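Local coordinates for protein Lys-gingipain catalytic subunit (Porphyromonas gingivalis, PDB 6I9A) that cleaves proteins after lysine residues as a secreted cysteine protease of a periodontal pathogen, here as its catalytic and immunoglobulin-like domains with a peptidic inhibitor bound, at residues M371-T376 against S441-V446; L137-A142 against M366-M371; N282-E287 against T346-H351; G332-T337 against Y352-Y357. One frame throughout, in Å; residues are numbered along the deposited sequence. Where two conformers were deposited one is given.

Contact 1 of 4, residues M371-T376 against S441-V446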
# COMPACT_ATOMS: atom_id res chain seq x y z
N MET A 371 4.41 11.92 -12.87
CA MET A 371 3.60 13.06 -12.45
C MET A 371 2.11 12.74 -12.59
O MET A 371 1.64 12.47 -13.69
CB MET A 371 3.94 14.29 -13.27
CG MET A 371 3.18 15.53 -12.84
SD MET A 371 3.66 16.16 -11.22
CE MET A 371 5.32 16.75 -11.57
N PRO A 372 1.32 12.84 -11.52
CA PRO A 372 -0.12 12.53 -11.67
C PRO A 372 -0.82 13.61 -12.51
O PRO A 372 -0.36 14.76 -12.61
CB PRO A 372 -0.63 12.49 -10.23
CG PRO A 372 0.36 13.41 -9.47
CD PRO A 372 1.69 13.09 -10.12
N LYS A 373 -1.90 13.21 -13.15
CA LYS A 373 -2.68 14.07 -14.03
C LYS A 373 -3.59 14.98 -13.26
O LYS A 373 -3.92 14.76 -12.10
CB LYS A 373 -3.50 13.19 -14.98
CG LYS A 373 -2.57 12.41 -15.96
CD LYS A 373 -3.30 11.42 -16.83
CE LYS A 373 -3.63 10.11 -16.16
NZ LYS A 373 -2.64 9.66 -15.14
N THR A 374 -4.05 16.04 -13.93
CA THR A 374 -5.01 16.97 -13.36
C THR A 374 -6.40 16.50 -13.79
O THR A 374 -6.64 16.29 -14.99
CB THR A 374 -4.70 18.40 -13.84
OG1 THR A 374 -3.42 18.76 -13.34
CG2 THR A 374 -5.71 19.42 -13.30
N ASN A 375 -7.30 16.34 -12.84
CA ASN A 375 -8.61 15.79 -13.15
C ASN A 375 -9.52 16.88 -13.72
O ASN A 375 -9.23 18.07 -13.60
CB ASN A 375 -9.23 15.17 -11.84
CG ASN A 375 -10.11 13.97 -12.14
OD1 ASN A 375 -10.55 13.81 -13.28
ND2 ASN A 375 -10.38 13.14 -11.12
N THR A 376 -10.65 16.43 -14.29
CA THR A 376 -11.71 17.29 -14.79
C THR A 376 -12.94 16.99 -13.96
O THR A 376 -13.14 15.84 -13.53
CB THR A 376 -11.98 17.04 -16.27
OG1 THR A 376 -12.45 15.70 -16.43
CG2 THR A 376 -10.75 17.32 -17.13
N SER A 441 -6.88 7.08 -9.43
CA SER A 441 -5.49 6.59 -9.50
C SER A 441 -4.67 7.43 -10.49
O SER A 441 -5.08 7.63 -11.64
CB SER A 441 -5.50 5.14 -9.96
OG SER A 441 -4.17 4.71 -10.27
N ASN A 442 -3.51 7.90 -10.04
CA ASN A 442 -2.57 8.68 -10.84
C ASN A 442 -3.16 10.05 -11.25
O ASN A 442 -2.71 10.62 -12.24
CB ASN A 442 -2.00 7.93 -12.04
CG ASN A 442 -0.65 8.49 -12.39
OD1 ASN A 442 0.07 9.01 -11.52
ND2 ASN A 442 -0.27 8.37 -13.65
N TYR A 443 -4.12 10.56 -10.46
CA TYR A 443 -4.60 11.93 -10.60
C TYR A 443 -4.42 12.67 -9.30
O TYR A 443 -4.55 12.11 -8.20
CB TYR A 443 -6.11 11.97 -10.96
CG TYR A 443 -6.39 11.70 -12.41
CD1 TYR A 443 -6.25 10.42 -12.95
CD2 TYR A 443 -6.78 12.73 -13.27
CE1 TYR A 443 -6.47 10.18 -14.31
CE2 TYR A 443 -6.99 12.50 -14.63
CZ TYR A 443 -6.88 11.22 -15.13
OH TYR A 443 -7.07 11.00 -16.48
N LEU A 444 -4.15 13.97 -9.41
CA LEU A 444 -4.14 14.82 -8.24
C LEU A 444 -5.56 14.88 -7.65
O LEU A 444 -6.53 14.88 -8.41
CB LEU A 444 -3.71 16.24 -8.67
CG LEU A 444 -2.25 16.33 -9.11
CD1 LEU A 444 -1.99 17.66 -9.84
CD2 LEU A 444 -1.29 16.23 -7.90
N PRO A 445 -5.68 14.93 -6.34
CA PRO A 445 -7.03 15.00 -5.73
C PRO A 445 -7.66 16.36 -5.95
O PRO A 445 -6.97 17.39 -6.06
CB PRO A 445 -6.74 14.76 -4.23
CG PRO A 445 -5.32 15.31 -4.02
CD PRO A 445 -4.59 14.97 -5.32
N VAL A 446 -8.99 16.38 -5.95
CA VAL A 446 -9.80 17.61 -5.95
C VAL A 446 -10.44 17.69 -4.58
O VAL A 446 -11.12 16.72 -4.16
CB VAL A 446 -10.85 17.56 -7.06
CG1 VAL A 446 -11.75 18.79 -7.02
CG2 VAL A 446 -10.22 17.38 -8.44
O HOH W 1 2.09 10.22 -15.15
O HOH W 2 -8.98 13.60 -8.70
O HOH W 3 -6.84 17.08 -10.16
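One face of the Tyr443 ring carries the aliphatic part of Lys373, whose CB sits 3.8 Å from the ring centroid in a CH-pi contact, while the edge of the ring meets the backbone N and CA of Asn375. The lysine chain bends at its third torsion (chi3 -80°), which folds CE over CE1 of the tyrosine and returns NZ to the backbone. There NZ makes an off-centre cation-pi contact with the Tyr443 ring and donates to Asn442 O at 3.1 Å from above the carbonyl plane. Lys373 N reaches the same Asn442 O at 2.9 Å from the opposite face, so this oxygen is gripped twice by one residue. Leu444 N closes the single beta bridge with a bond of 2.8 Å to Lys373 O. Next to the bridge, Pro372 CG packs against Leu444 CD2 at 3.6 Å. Two waters link Asn375 N and ND2 to Leu444 O, and the Asn375 amide is further held by Ser395 and Ser398. The contact ties the linker entering the C-terminal immunoglobulin-like domain to the loop between strands 432-439 and 446-452. Its chemistry is mixed, backbone bonds beside aliphatic-aromatic packing, and the lysine ammonium probably gains from both the carbonyl and the ring.

Contact 2 of 4, residues L137-A142 against M366-M371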
# COMPACT_ATOMS: atom_id res chain seq x y z
N LEU A 137 -0.66 12.04 4.53
CA LEU A 137 -1.55 13.16 4.22
C LEU A 137 -0.92 14.05 3.14
O LEU A 137 -1.60 14.47 2.20
CB LEU A 137 -1.83 13.99 5.49
CG LEU A 137 -2.72 13.32 6.54
CD1 LEU A 137 -2.83 14.16 7.80
CD2 LEU A 137 -4.12 13.10 5.97
N MET A 138 0.38 14.35 3.29
CA MET A 138 1.01 15.21 2.28
C MET A 138 1.01 14.52 0.92
O MET A 138 0.72 15.13 -0.12
CB MET A 138 2.44 15.54 2.68
CG MET A 138 3.15 16.28 1.56
SD MET A 138 4.63 17.18 2.04
CE MET A 138 3.84 18.60 2.87
N TYR A 139 1.28 13.20 0.92
CA TYR A 139 1.34 12.50 -0.35
C TYR A 139 -0.03 12.40 -1.02
O TYR A 139 -0.19 12.72 -2.20
CB TYR A 139 1.92 11.08 -0.11
CG TYR A 139 2.16 10.32 -1.40
CD1 TYR A 139 3.36 10.46 -2.11
CD2 TYR A 139 1.18 9.47 -1.92
CE1 TYR A 139 3.58 9.79 -3.28
CE2 TYR A 139 1.40 8.78 -3.11
CZ TYR A 139 2.61 8.92 -3.76
OH TYR A 139 2.83 8.22 -4.92
N GLU A 140 -1.05 11.98 -0.25
CA GLU A 140 -2.39 11.76 -0.82
C GLU A 140 -3.14 13.05 -1.15
O GLU A 140 -3.94 13.07 -2.10
CB GLU A 140 -3.25 10.92 0.14
CG GLU A 140 -2.70 9.52 0.37
CD GLU A 140 -3.81 8.63 0.90
OE1 GLU A 140 -4.37 8.93 1.98
OE2 GLU A 140 -4.10 7.59 0.26
N LYS A 141 -2.91 14.10 -0.36
CA LYS A 141 -3.52 15.41 -0.64
C LYS A 141 -2.66 16.18 -1.64
O LYS A 141 -3.09 17.24 -2.13
CB LYS A 141 -3.66 16.23 0.63
CG LYS A 141 -4.67 15.61 1.59
CD LYS A 141 -4.83 16.55 2.78
CE LYS A 141 -5.93 16.14 3.71
NZ LYS A 141 -6.28 17.31 4.62
N ALA A 142 -1.45 15.65 -1.97
CA ALA A 142 -0.54 16.27 -2.94
C ALA A 142 -0.24 17.72 -2.60
O ALA A 142 -0.28 18.59 -3.45
CB ALA A 142 -1.06 16.13 -4.37
N MET A 366 -2.86 5.08 -2.94
CA MET A 366 -2.76 4.84 -4.36
C MET A 366 -1.51 5.54 -4.89
O MET A 366 -1.53 6.76 -5.08
CB MET A 366 -4.00 5.34 -5.13
CG MET A 366 -5.21 4.50 -4.87
SD MET A 366 -6.38 4.74 -6.19
CE MET A 366 -7.72 3.69 -5.63
N PRO A 367 -0.41 4.85 -5.12
CA PRO A 367 0.80 5.55 -5.55
C PRO A 367 0.61 6.15 -6.92
O PRO A 367 0.05 5.54 -7.85
CB PRO A 367 1.90 4.46 -5.57
CG PRO A 367 1.34 3.39 -4.63
CD PRO A 367 -0.14 3.41 -4.91
N TYR A 368 1.18 7.36 -7.09
CA TYR A 368 1.23 7.97 -8.42
C TYR A 368 2.25 7.20 -9.29
O TYR A 368 3.08 6.42 -8.78
CB TYR A 368 1.66 9.47 -8.30
CG TYR A 368 0.81 10.25 -7.32
CD1 TYR A 368 -0.56 10.37 -7.50
CD2 TYR A 368 1.39 10.85 -6.21
CE1 TYR A 368 -1.34 11.07 -6.59
CE2 TYR A 368 0.62 11.56 -5.28
CZ TYR A 368 -0.75 11.64 -5.46
OH TYR A 368 -1.57 12.27 -4.55
N ARG A 369 2.15 7.38 -10.60
CA ARG A 369 3.06 6.77 -11.55
C ARG A 369 3.63 7.90 -12.37
O ARG A 369 3.01 8.36 -13.34
CB ARG A 369 2.35 5.74 -12.40
CG ARG A 369 1.91 4.50 -11.61
CD ARG A 369 1.15 3.48 -12.53
NE ARG A 369 -0.17 3.96 -12.96
CZ ARG A 369 -1.29 3.79 -12.27
NH1 ARG A 369 -1.25 3.25 -11.07
NH2 ARG A 369 -2.46 4.25 -12.75
N ALA A 370 4.78 8.40 -11.95
CA ALA A 370 5.39 9.65 -12.44
C ALA A 370 4.43 10.83 -12.08
O ALA A 370 3.80 10.77 -11.02
CB ALA A 370 5.75 9.56 -13.92
N MET A 371 4.41 11.92 -12.87
CA MET A 371 3.60 13.06 -12.45
C MET A 371 2.11 12.74 -12.59
O MET A 371 1.64 12.47 -13.69
CB MET A 371 3.94 14.29 -13.27
CG MET A 371 3.18 15.53 -12.84
SD MET A 371 3.66 16.16 -11.22
CE MET A 371 5.32 16.75 -11.57
O HOH W 4 4.46 7.92 -6.81
O HOH W 5 -3.97 7.68 -2.37
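Tyr368 lays the CD2-CE2 side of its ring over one face of Tyr139, the two side chains sliding past each other in opposite directions. The rings are oblique, with planes at 31°, and the closest carbons are Tyr139 CZ and Tyr368 CD2, 3.3 Å apart. Each phenol ends at the other's backbone: Tyr368 OH donates to Tyr139 O at 2.8 Å, and Tyr368 N donates to Tyr139 OH at 2.9 Å. Tyr139 reaches the loop because its CG stands anti to the backbone N (chi1 -174°), sending the ring out from the helix to Pro367 and Tyr368. These reciprocal bonds fix the overlap at both ends. A water in the plane of the Tyr139 ring joins its OH to Tyr368 O, and a second bridges Glu140 OE2 to Met366 N, while OE1 of that glutamate is held by Trp34 and Lys35. The accepting carbonyl of Tyr139 belongs to the last turn of helix 126-141, which finishes in a Schellman motif with Ala142 at positive phi. The loop following strand 357-361 packs beside the C-terminal end of this helix, with helix 25-37 packed against Leu137 and Lys141 and Tyr274 of strand 273-279 meeting the ring of Tyr139.

Contact 3 of 4, residues N282-E287 against T346-H351. With H8E (benzyl-N-[(2S)-1-[[(3S)-7-amino-1-(benzylamino)-1,2-dioxoheptan-3-yl]amino]-5-(2-methyl-2-phenylhydrazinyl)-1,5-dioxopentan-2-yl]carbamate), chain I.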
# COMPACT_ATOMS: atom_id res chain seq x y z
N ASN A 282 12.98 -14.85 5.89
CA ASN A 282 13.81 -14.79 4.69
C ASN A 282 12.95 -14.75 3.45
O ASN A 282 11.88 -15.38 3.41
CB ASN A 282 14.71 -16.05 4.62
CG ASN A 282 15.71 -16.10 5.75
OD1 ASN A 282 15.97 -15.12 6.44
ND2 ASN A 282 16.35 -17.26 5.93
N SER A 283 13.40 -14.05 2.42
CA SER A 283 12.77 -14.17 1.11
C SER A 283 13.69 -15.01 0.24
O SER A 283 14.82 -15.32 0.66
CB SER A 283 12.42 -12.82 0.48
OG SER A 283 13.59 -12.17 0.00
N TYR A 284 13.22 -15.40 -0.95
CA TYR A 284 14.00 -16.32 -1.78
C TYR A 284 14.17 -15.77 -3.16
O TYR A 284 13.31 -15.08 -3.71
CB TYR A 284 13.29 -17.70 -1.86
CG TYR A 284 13.45 -18.45 -0.56
CD1 TYR A 284 12.66 -18.15 0.56
CD2 TYR A 284 14.44 -19.41 -0.42
CE1 TYR A 284 12.91 -18.76 1.78
CE2 TYR A 284 14.69 -20.04 0.79
CZ TYR A 284 13.90 -19.74 1.87
OH TYR A 284 14.16 -20.44 3.03
N TRP A 285 15.34 -16.09 -3.75
CA TRP A 285 15.64 -15.53 -5.07
C TRP A 285 14.62 -15.90 -6.12
O TRP A 285 14.26 -15.06 -6.95
CB TRP A 285 17.05 -15.98 -5.50
CG TRP A 285 18.16 -15.22 -4.83
CD1 TRP A 285 18.90 -15.62 -3.76
CD2 TRP A 285 18.59 -13.87 -5.13
NE1 TRP A 285 19.81 -14.64 -3.41
CE2 TRP A 285 19.64 -13.56 -4.23
CE3 TRP A 285 18.22 -12.92 -6.10
CZ2 TRP A 285 20.32 -12.35 -4.26
CZ3 TRP A 285 18.91 -11.71 -6.14
CH2 TRP A 285 19.93 -11.44 -5.21
N GLY A 286 14.19 -17.17 -6.18
CA GLY A 286 13.26 -17.56 -7.24
C GLY A 286 11.90 -16.91 -7.12
O GLY A 286 11.43 -16.20 -8.01
N GLU A 287 11.25 -17.10 -5.94
CA GLU A 287 9.92 -16.49 -5.75
C GLU A 287 10.00 -14.97 -5.86
O GLU A 287 9.07 -14.40 -6.41
CB GLU A 287 9.28 -16.89 -4.44
CG GLU A 287 8.48 -18.19 -4.46
CD GLU A 287 9.27 -19.47 -4.35
OE1 GLU A 287 10.52 -19.45 -4.51
OE2 GLU A 287 8.61 -20.52 -4.09
N THR A 346 10.50 -23.53 -7.97
CA THR A 346 10.14 -22.78 -6.78
C THR A 346 11.13 -23.15 -5.66
O THR A 346 11.66 -24.26 -5.61
CB THR A 346 8.68 -22.98 -6.38
OG1 THR A 346 8.44 -24.34 -6.11
CG2 THR A 346 7.68 -22.45 -7.42
N HIS A 347 11.35 -22.20 -4.77
CA HIS A 347 12.30 -22.35 -3.66
C HIS A 347 11.65 -22.50 -2.31
O HIS A 347 12.30 -22.98 -1.35
CB HIS A 347 13.24 -21.14 -3.63
CG HIS A 347 14.14 -21.07 -4.84
ND1 HIS A 347 14.78 -19.89 -5.20
CD2 HIS A 347 14.52 -22.07 -5.69
CE1 HIS A 347 15.52 -20.20 -6.27
NE2 HIS A 347 15.40 -21.50 -6.59
N ILE A 348 10.39 -22.07 -2.15
CA ILE A 348 9.80 -22.16 -0.82
C ILE A 348 8.28 -22.31 -0.81
O ILE A 348 7.74 -22.82 0.18
CB ILE A 348 10.23 -20.91 0.02
CG1 ILE A 348 10.05 -21.09 1.55
CG2 ILE A 348 9.53 -19.62 -0.46
CD1 ILE A 348 10.96 -22.14 2.14
N GLY A 349 7.59 -21.87 -1.85
CA GLY A 349 6.15 -22.12 -1.89
C GLY A 349 5.30 -20.90 -1.61
O GLY A 349 5.69 -19.96 -0.92
N ALA A 350 4.08 -20.96 -2.14
CA ALA A 350 3.15 -19.85 -2.08
C ALA A 350 2.71 -19.57 -0.65
O ALA A 350 2.57 -18.37 -0.29
CB ALA A 350 1.93 -20.14 -2.94
N HIS A 351 2.33 -20.59 0.12
CA HIS A 351 1.81 -20.34 1.45
C HIS A 351 2.83 -19.48 2.26
O HIS A 351 2.45 -18.50 2.93
CB HIS A 351 1.49 -21.68 2.12
CG HIS A 351 0.75 -21.56 3.41
ND1 HIS A 351 0.23 -22.70 4.01
CD2 HIS A 351 0.39 -20.49 4.17
CE1 HIS A 351 -0.38 -22.30 5.12
NE2 HIS A 351 -0.33 -20.97 5.26
CAQ H8E I . 21.98 -10.72 6.07
CAK H8E I . 22.94 -9.71 6.27
CAH H8E I . 23.97 -9.53 5.34
CAL H8E I . 24.08 -10.35 4.22
CAR H8E I . 23.13 -11.35 4.06
CBO H8E I . 22.06 -11.53 4.93
CBA H8E I . 21.18 -12.61 4.70
NBE H8E I . 20.07 -12.26 3.79
CBL H8E I . 19.50 -13.16 2.94
OAE H8E I . 19.97 -14.29 2.79
CBN H8E I . 18.28 -12.67 2.17
OAG H8E I . 18.18 -11.41 2.12
CBS H8E I . 18.12 -13.42 0.81
CBB H8E I . 17.23 -12.66 -0.19
CAY H8E I . 17.18 -13.33 -1.56
CAX H8E I . 16.12 -12.77 -2.51
CAW H8E I . 16.49 -11.39 -3.04
NAB H8E I . 15.43 -10.92 -3.98
NBG H8E I . 17.63 -14.79 0.96
C H8E I . 18.26 -15.90 0.56
O H8E I . 19.38 -15.95 0.06
CA H8E I . 17.54 -17.17 0.98
N H8E I . 17.90 -18.32 0.15
CBK H8E I . 17.55 -18.41 -1.16
OAD H8E I . 17.01 -17.44 -1.72
OBI H8E I . 17.82 -19.52 -1.73
CBD H8E I . 17.56 -19.68 -3.17
CBP H8E I . 18.16 -20.91 -3.68
CAS H8E I . 17.41 -22.07 -3.87
CAM H8E I . 17.97 -23.28 -4.39
CAI H8E I . 19.35 -23.25 -4.64
CAN H8E I . 20.10 -22.11 -4.39
CAT H8E I . 19.53 -20.94 -3.93
CB H8E I . 17.88 -17.50 2.45
CG H8E I . 19.39 -17.71 2.69
CD H8E I . 19.71 -17.65 4.16
OE1 H8E I . 19.57 -18.64 4.87
NE2 H8E I . 20.09 -16.42 4.56
NBT H8E I . 20.28 -16.10 5.91
CAA H8E I . 19.34 -15.04 6.38
CBQ H8E I . 21.64 -16.16 6.35
CAU H8E I . 22.11 -15.39 7.43
CAO H8E I . 23.42 -15.52 7.87
CAJ H8E I . 24.28 -16.41 7.24
CAP H8E I . 23.84 -17.16 6.15
CAV H8E I . 22.52 -17.05 5.72
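A bend at the second torsion of Glu287 (chi2 81°) turns its carboxylate toward the backbone of His347-Gly349, while Tyr284, with CG beside its own backbone N (chi1 -74°), sets its ring between Ile348 and the inhibitor. The two segments form one wall of the substrate cleft in the gingipain (family C25) catalytic domain, each running into a helix, with Tyr284 and Gly349 at the N-cap positions. Three backbone N-H groups grip the glutamate. Glu287 OE1 accepts from His347 N at 2.9 Å through its syn lone pair, whereas Ile348 N and Gly349 N both approach OE2 from the same face of the carboxylate, above its plane; the latter bond, from Gly349 N to Glu287 OE2, is 2.8 Å long and nearly straight at 171°. The carboxylate thereby holds together the turn that carries His347. Ile348 CB lies over one face of Tyr284, 4.0 Å from the ring centroid, and the inhibitor backbone passes over the opposite face. His347 presents a face to the benzyl group of the inhibitor's carbamate, whose CAS stands over the centre of the imidazole. Trp285 flanks the lysine-like chain of the inhibitor with one face of its indole and stacks on Trp163 of the same chain. The main chain also binds the inhibitor: its NBG donates to Ser283 O, and Trp285 N donates to the carbamate oxygen OAD at 3.0 Å.

Contact 4 of 4, residues G332-T337 against Y352-Y357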
# COMPACT_ATOMS: atom_id res chain seq x y z
N GLY A 332 2.46 -9.42 -6.52
CA GLY A 332 3.71 -10.19 -6.41
C GLY A 332 3.46 -11.56 -5.87
O GLY A 332 3.95 -12.57 -6.39
N ASN A 333 2.63 -11.64 -4.81
CA ASN A 333 2.32 -12.94 -4.25
C ASN A 333 1.52 -13.81 -5.20
O ASN A 333 1.75 -15.03 -5.23
CB ASN A 333 1.58 -12.78 -2.93
CG ASN A 333 2.39 -12.20 -1.80
OD1 ASN A 333 3.62 -12.08 -1.87
ND2 ASN A 333 1.67 -11.81 -0.72
N LEU A 334 0.64 -13.21 -6.02
CA LEU A 334 -0.06 -14.00 -7.03
C LEU A 334 0.91 -14.60 -8.02
O LEU A 334 0.77 -15.75 -8.42
CB LEU A 334 -1.06 -13.13 -7.80
CG LEU A 334 -2.32 -12.67 -7.07
CD1 LEU A 334 -3.12 -11.78 -8.02
CD2 LEU A 334 -3.20 -13.86 -6.65
N ALA A 335 1.91 -13.80 -8.44
CA ALA A 335 2.88 -14.32 -9.41
C ALA A 335 3.69 -15.48 -8.81
O ALA A 335 3.93 -16.48 -9.51
CB ALA A 335 3.81 -13.18 -9.86
N ALA A 336 4.12 -15.35 -7.54
CA ALA A 336 4.85 -16.44 -6.93
C ALA A 336 3.96 -17.69 -6.83
O ALA A 336 4.44 -18.82 -6.93
CB ALA A 336 5.33 -16.01 -5.55
N THR A 337 2.63 -17.48 -6.61
CA THR A 337 1.71 -18.60 -6.52
C THR A 337 1.53 -19.21 -7.90
O THR A 337 1.54 -20.47 -8.05
CB THR A 337 0.36 -18.10 -5.97
OG1 THR A 337 0.58 -17.47 -4.69
CG2 THR A 337 -0.60 -19.24 -5.73
N TYR A 352 4.09 -19.87 2.21
CA TYR A 352 5.14 -19.12 2.85
C TYR A 352 5.10 -17.64 2.43
O TYR A 352 5.20 -16.75 3.26
CB TYR A 352 6.49 -19.76 2.50
CG TYR A 352 7.69 -19.12 3.15
CD1 TYR A 352 8.22 -17.94 2.67
CD2 TYR A 352 8.38 -19.77 4.18
CE1 TYR A 352 9.38 -17.39 3.21
CE2 TYR A 352 9.53 -19.23 4.73
CZ TYR A 352 10.03 -18.04 4.24
OH TYR A 352 11.22 -17.57 4.76
N TYR A 353 4.99 -17.39 1.10
CA TYR A 353 4.98 -15.99 0.61
C TYR A 353 3.80 -15.19 1.14
O TYR A 353 3.99 -14.03 1.54
CB TYR A 353 5.06 -15.92 -0.93
CG TYR A 353 6.50 -15.64 -1.33
CD1 TYR A 353 6.86 -14.46 -1.97
CD2 TYR A 353 7.53 -16.52 -0.97
CE1 TYR A 353 8.19 -14.15 -2.23
CE2 TYR A 353 8.86 -16.19 -1.17
CZ TYR A 353 9.19 -15.00 -1.79
OH TYR A 353 10.50 -14.70 -2.00
N TRP A 354 2.60 -15.80 1.20
CA TRP A 354 1.45 -15.06 1.75
C TRP A 354 1.68 -14.77 3.22
O TRP A 354 1.24 -13.71 3.68
CB TRP A 354 0.17 -15.85 1.49
CG TRP A 354 -0.25 -15.81 0.04
CD1 TRP A 354 -0.02 -16.78 -0.91
CD2 TRP A 354 -0.88 -14.71 -0.63
NE1 TRP A 354 -0.49 -16.36 -2.13
CE2 TRP A 354 -1.03 -15.08 -2.00
CE3 TRP A 354 -1.30 -13.44 -0.22
CZ2 TRP A 354 -1.62 -14.23 -2.94
CZ3 TRP A 354 -1.91 -12.62 -1.14
CH2 TRP A 354 -2.04 -12.99 -2.50
N GLU A 355 2.35 -15.65 3.99
CA GLU A 355 2.70 -15.36 5.37
C GLU A 355 3.85 -14.35 5.51
O GLU A 355 3.99 -13.71 6.56
CB GLU A 355 3.14 -16.64 6.09
CG GLU A 355 2.03 -17.64 6.42
CD GLU A 355 2.52 -18.84 7.18
OE1 GLU A 355 3.74 -19.13 7.18
OE2 GLU A 355 1.67 -19.50 7.83
N ALA A 356 4.73 -14.30 4.51
CA ALA A 356 5.99 -13.56 4.62
C ALA A 356 5.86 -12.05 4.40
O ALA A 356 6.37 -11.25 5.18
CB ALA A 356 7.00 -14.11 3.60
N TYR A 357 5.25 -11.67 3.26
CA TYR A 357 5.24 -10.26 2.85
C TYR A 357 4.22 -9.46 3.61
O TYR A 357 3.08 -9.93 3.88
CB TYR A 357 5.09 -10.14 1.34
CG TYR A 357 6.44 -10.14 0.63
CD1 TYR A 357 7.07 -11.33 0.25
CD2 TYR A 357 7.12 -8.95 0.40
CE1 TYR A 357 8.32 -11.31 -0.36
CE2 TYR A 357 8.36 -8.93 -0.23
CZ TYR A 357 8.95 -10.11 -0.62
OH TYR A 357 10.16 -10.03 -1.26
O HOH W 6 1.56 -11.38 2.15
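The short segments of helices 325-342 and 350-356 run almost antiparallel, at 164° between their directions, with their axes 9.7 Å apart at closest approach. They form a buried antiparallel helix pair in the catalytic domain, and Asn333 and Trp354 carry most of the contact between them. Asn333 lies across one face of this indole: its CB makes a CH-pi contact with the six-membered ring, 3.5 Å from the centroid, and its ND2 stands 3.4 Å from Trp354 CE3. The amide is turned steeply against the indole plane, so that its two ends serve different partners. OD1 accepts from Trp291 of helix 285-293, and ND2 makes a weak bond to a water that also donates to Trp354 O and Tyr357 O, where helix 350-356 ends. Leu334 CD2 touches the rim of the indole at CZ2. Nearby, Ala336 CB meets the ring of Tyr353 at CD1, while the hydroxyls of Tyr353 and Tyr357 both bond to Asp288, a residue that also binds the inhibitor. The helix pair is thus linked to the inhibitor pocket through these two second-shell tyrosines. Thr337 has its OG1 beside the backbone N (chi1 -57°), pointing back along its helix; this OG1 donates to Asn333 O at 2.8 Å, and Thr337 N reaches the same oxygen from the opposite face of the carbonyl plane. The same OG1 receives the indole N-H, Trp354 NE1 lying 3.0 Å away with the oxygen tilted 21° from the ring plane.

The four contacts fall into two groups on opposite sides of the chain's centre. Contacts 3 and 4, centres about 8 Å apart, share helix 350-356 and interlock along the sequence, their segments alternating; Tyr352 and Tyr353 of contact 4 bond to the backbone of Asn282 and Tyr284 in contact 3, joining helix packing to the inhibitor-binding wall. Both are nested in the long loop closed by contact 2. Contact 2 closes before contact 1 opens; their centres lie about 9 Å apart and they share Met371, with Asn442 OD1 bonded to Arg369 N. Together they fasten the passage from catalytic to immunoglobulin-like domain, about 37 Å, centre to centre, from contact 3 when measured at contact 1.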